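Local atomic coordinates of endoglucanase (Clostridium thermocellum, PDB entry 2YIK), a protein that probably hydrolyses internal beta-1,4-glucosidic bonds of cellulose, as a family 9 endoglucanase of a cellulose-degrading bacterium. Residues Gly137-Lys142 with Asn229-Lys234. Residues are numbered along the deposited sequence; the frame is centred on the assembly and turned at random.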
ATOM      1  N   GLY A 137       0.286  -8.023  -4.577  1.00 25.28           N
ATOM      2  CA  GLY A 137      -0.726  -9.066  -4.638  1.00 24.67           C
ATOM      3  C   GLY A 137      -1.180  -9.393  -6.058  1.00 25.82           C
ATOM      4  O   GLY A 137      -1.378 -10.562  -6.404  1.00 24.00           O
ATOM      5  N   TYR A 138      -1.358  -8.360  -6.879  1.00 25.37           N
ATOM      6  CA  TYR A 138      -1.789  -8.543  -8.265  1.00 26.43           C
ATOM      7  C   TYR A 138      -0.699  -9.294  -9.031  1.00 26.31           C
ATOM      8  O   TYR A 138      -0.985 -10.164  -9.847  1.00 26.42           O
ATOM      9  CB  TYR A 138      -2.066  -7.176  -8.912  1.00 26.72           C
ATOM     10  CG  TYR A 138      -2.659  -7.247 -10.302  1.00 27.64           C
ATOM     11  CD1 TYR A 138      -3.831  -7.970 -10.549  1.00 28.33           C
ATOM     12  CD2 TYR A 138      -2.050  -6.595 -11.371  1.00 27.79           C
ATOM     13  CE1 TYR A 138      -4.377  -8.045 -11.834  1.00 28.90           C
ATOM     14  CE2 TYR A 138      -2.587  -6.666 -12.661  1.00 29.32           C
ATOM     15  CZ  TYR A 138      -3.749  -7.395 -12.885  1.00 29.13           C
ATOM     16  OH  TYR A 138      -4.257  -7.515 -14.160  1.00 28.34           O
ATOM     17  N   TYR A 139       0.557  -8.966  -8.752  1.00 25.97           N
ATOM     18  CA  TYR A 139       1.677  -9.634  -9.403  1.00 25.69           C
ATOM     19  C   TYR A 139       1.716 -11.124  -9.055  1.00 26.83           C
ATOM     20  O   TYR A 139       1.923 -11.963  -9.930  1.00 26.34           O
ATOM     21  CB  TYR A 139       2.994  -8.972  -8.984  1.00 27.56           C
ATOM     22  CG  TYR A 139       4.244  -9.742  -9.375  1.00 28.82           C
ATOM     23  CD1 TYR A 139       4.662  -9.833 -10.707  1.00 29.92           C
ATOM     24  CD2 TYR A 139       4.999 -10.395  -8.406  1.00 30.02           C
ATOM     25  CE1 TYR A 139       5.817 -10.565 -11.059  1.00 29.03           C
ATOM     26  CE2 TYR A 139       6.138 -11.127  -8.742  1.00 30.50           C
ATOM     27  CZ  TYR A 139       6.544 -11.210 -10.062  1.00 30.75           C
ATOM     28  OH  TYR A 139       7.675 -11.953 -10.358  1.00 31.79           O
ATOM     29  N   GLU A 140       1.512 -11.446  -7.778  1.00 24.78           N
ATOM     30  CA  GLU A 140       1.539 -12.831  -7.318  1.00 25.19           C
ATOM     31  C   GLU A 140       0.340 -13.656  -7.755  1.00 24.95           C
ATOM     32  O   GLU A 140       0.497 -14.790  -8.203  1.00 27.39           O
ATOM     33  CB  GLU A 140       1.607 -12.900  -5.786  1.00 25.47           C
ATOM     34  CG  GLU A 140       2.852 -12.320  -5.160  1.00 24.79           C
ATOM     35  CD  GLU A 140       4.055 -13.243  -5.243  1.00 25.94           C
ATOM     36  OE1 GLU A 140       3.947 -14.350  -5.804  1.00 25.28           O
ATOM     37  OE2 GLU A 140       5.122 -12.860  -4.738  1.00 25.52           O
ATOM     38  N   PHE A 141      -0.854 -13.089  -7.624  1.00 24.66           N
ATOM     39  CA  PHE A 141      -2.070 -13.824  -7.948  1.00 25.89           C
ATOM     40  C   PHE A 141      -2.888 -13.314  -9.139  1.00 26.90           C
ATOM     41  O   PHE A 141      -4.121 -13.364  -9.115  1.00 25.47           O
ATOM     42  CB  PHE A 141      -2.947 -13.894  -6.685  1.00 25.29           C
ATOM     43  CG  PHE A 141      -2.197 -14.350  -5.445  1.00 25.35           C
ATOM     44  CD1 PHE A 141      -1.577 -15.598  -5.406  1.00 25.40           C
ATOM     45  CD2 PHE A 141      -2.084 -13.515  -4.333  1.00 25.41           C
ATOM     46  CE1 PHE A 141      -0.851 -16.007  -4.276  1.00 26.09           C
ATOM     47  CE2 PHE A 141      -1.361 -13.913  -3.199  1.00 23.85           C
ATOM     48  CZ  PHE A 141      -0.744 -15.162  -3.173  1.00 24.70           C
ATOM     49  N   LYS A 142      -2.208 -12.855 -10.189  1.00 28.75           N
ATOM     50  CA  LYS A 142      -2.896 -12.344 -11.378  1.00 30.05           C
ATOM     51  C   LYS A 142      -3.909 -13.362 -11.933  1.00 29.34           C
ATOM     52  O   LYS A 142      -4.988 -12.984 -12.382  1.00 29.85           O
ATOM     53  CB  LYS A 142      -1.881 -11.969 -12.477  1.00 32.68           C
ATOM     54  CG  LYS A 142      -2.416 -10.927 -13.489  1.00 35.85           C
ATOM     55  CD  LYS A 142      -1.517 -10.706 -14.725  1.00 38.63           C
ATOM     56  CE  LYS A 142      -0.158 -10.022 -14.439  1.00 42.67           C
ATOM     57  NZ  LYS A 142      -0.013  -9.303 -13.113  1.00 43.70           N
ATOM     58  N   ASN A 229       4.776  -1.813 -10.883  1.00 23.60           N
ATOM     59  CA  ASN A 229       3.867  -1.426 -11.959  1.00 25.64           C
ATOM     60  C   ASN A 229       4.441  -1.944 -13.277  1.00 27.02           C
ATOM     61  O   ASN A 229       3.709  -2.435 -14.140  1.00 26.92           O
ATOM     62  CB  ASN A 229       3.713   0.098 -12.015  1.00 25.02           C
ATOM     63  CG  ASN A 229       2.352   0.531 -12.538  1.00 26.48           C
ATOM     64  OD1 ASN A 229       2.234   1.531 -13.255  1.00 27.65           O
ATOM     65  ND2 ASN A 229       1.315  -0.208 -12.170  1.00 21.43           N
ATOM     66  N   TYR A 230       5.758  -1.829 -13.430  1.00 27.46           N
ATOM     67  CA  TYR A 230       6.412  -2.324 -14.627  1.00 26.91           C
ATOM     68  C   TYR A 230       6.160  -3.826 -14.713  1.00 27.58           C
ATOM     69  O   TYR A 230       5.736  -4.336 -15.754  1.00 27.10           O
ATOM     70  CB  TYR A 230       7.920  -2.063 -14.580  1.00 26.80           C
ATOM     71  CG  TYR A 230       8.700  -2.944 -15.529  1.00 27.52           C
ATOM     72  CD1 TYR A 230       8.815  -2.629 -16.883  1.00 29.43           C
ATOM     73  CD2 TYR A 230       9.274  -4.132 -15.080  1.00 28.42           C
ATOM     74  CE1 TYR A 230       9.492  -3.485 -17.771  1.00 28.24           C
ATOM     75  CE2 TYR A 230       9.942  -4.990 -15.952  1.00 28.65           C
ATOM     76  CZ  TYR A 230      10.049  -4.660 -17.290  1.00 29.30           C
ATOM     77  OH  TYR A 230      10.732  -5.509 -18.127  1.00 30.72           O
ATOM     78  N   MET A 231       6.416  -4.534 -13.613  1.00 26.75           N
ATOM     79  CA  MET A 231       6.228  -5.982 -13.575  1.00 27.09           C
ATOM     80  C   MET A 231       4.807  -6.389 -13.950  1.00 28.23           C
ATOM     81  O   MET A 231       4.599  -7.405 -14.609  1.00 28.26           O
ATOM     82  CB  MET A 231       6.555  -6.544 -12.184  1.00 28.09           C
ATOM     83  CG  MET A 231       8.023  -6.499 -11.776  1.00 26.24           C
ATOM     84  SD  MET A 231       9.163  -7.310 -12.920  1.00 29.12           S
ATOM     85  CE  MET A 231       8.785  -9.037 -12.677  1.00 26.03           C
ATOM     86  N   ASN A 232       3.832  -5.587 -13.533  1.00 28.45           N
ATOM     87  CA  ASN A 232       2.426  -5.869 -13.807  1.00 27.99           C
ATOM     88  C   ASN A 232       1.969  -5.519 -15.224  1.00 29.39           C
ATOM     89  O   ASN A 232       1.016  -6.112 -15.729  1.00 29.17           O
ATOM     90  CB  ASN A 232       1.542  -5.125 -12.789  1.00 26.22           C
ATOM     91  CG  ASN A 232       1.528  -5.791 -11.417  1.00 25.87           C
ATOM     92  OD1 ASN A 232       1.348  -5.128 -10.399  1.00 26.58           O
ATOM     93  ND2 ASN A 232       1.700  -7.107 -11.390  1.00 21.94           N
ATOM     94  N   PHE A 233       2.648  -4.576 -15.873  1.00 29.73           N
ATOM     95  CA  PHE A 233       2.249  -4.157 -17.215  1.00 30.72           C
ATOM     96  C   PHE A 233       3.211  -4.443 -18.367  1.00 32.31           C
ATOM     97  O   PHE A 233       2.876  -4.177 -19.522  1.00 32.41           O
ATOM     98  CB  PHE A 233       1.946  -2.660 -17.211  1.00 29.07           C
ATOM     99  CG  PHE A 233       0.690  -2.299 -16.478  1.00 28.95           C
ATOM    100  CD1 PHE A 233      -0.556  -2.466 -17.077  1.00 30.22           C
ATOM    101  CD2 PHE A 233       0.749  -1.819 -15.173  1.00 29.19           C
ATOM    102  CE1 PHE A 233      -1.735  -2.160 -16.383  1.00 30.03           C
ATOM    103  CE2 PHE A 233      -0.418  -1.510 -14.469  1.00 30.14           C
ATOM    104  CZ  PHE A 233      -1.662  -1.680 -15.073  1.00 29.05           C
ATOM    105  N   LYS A 234       4.384  -4.991 -18.074  1.00 32.56           N
ATOM    106  CA  LYS A 234       5.371  -5.244 -19.123  1.00 35.71           C
ATOM    107  C   LYS A 234       4.940  -6.076 -20.324  1.00 36.72           C
ATOM    108  O   LYS A 234       5.523  -5.945 -21.402  1.00 37.86           O
ATOM    109  CB  LYS A 234       6.639  -5.862 -18.530  1.00 33.08           C
ATOM    110  CG  LYS A 234       6.450  -7.216 -17.866  1.00 35.55           C
ATOM    111  CD  LYS A 234       7.761  -7.652 -17.247  1.00 36.54           C
ATOM    112  CE  LYS A 234       7.574  -8.779 -16.249  1.00 39.16           C
ATOM    113  NZ  LYS A 234       7.803 -10.113 -16.858  1.00 40.60           N
TER
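N232 reaches across from the end of helix 216-233 and sets its side-chain amide between Y138, Y139 and K142, at the point where helix 124-140 gives way to helix 142-147. Helices 124-140 and 216-233 belong to the alpha-helical catalytic domain of glycoside hydrolase family 9, an (alpha/alpha)6 barrel, and they come close enough here for the CA atoms of Y139 and N232 to lie 5.8 Å apart. The end of the N232 amide lies against the backbone of Y139. K142, the first residue of helix 142-147, comes in from another side: its chain bends at chi3 (-68°) and again at chi4, which carries NZ of K142 to the amide end of N232, 4.2 Å from CG of N232. NZ of K142 also stands 3.6 Å above one face of the Y138 ring, displaced toward its rim. That ring turns an edge to the amide, CD2 of Y138 lying 3.7 Å from CG of N232, and the two planes are inclined by 66°.

Beside the amide runs an apolar contact. M231, folded at both chi2 and chi3, brings its methyl CE to 3.7 Å from CE1 of Y139, an oblique approach to the ring. W288 of helix 279-293 meets the Y139 ring edge-to-face and also touches M231, so a third helix packs against this pair.

The next shell fixes the other tyrosine. OH of Y138 is hydrogen-bonded to OE2 of E155, on helix 151-167, and F145 packs against the Y138 ring edge-to-face. On the apolar side the contact extends back to the root of the methionine, where CB of M231 lies 4.1 Å from CD1 of Y139.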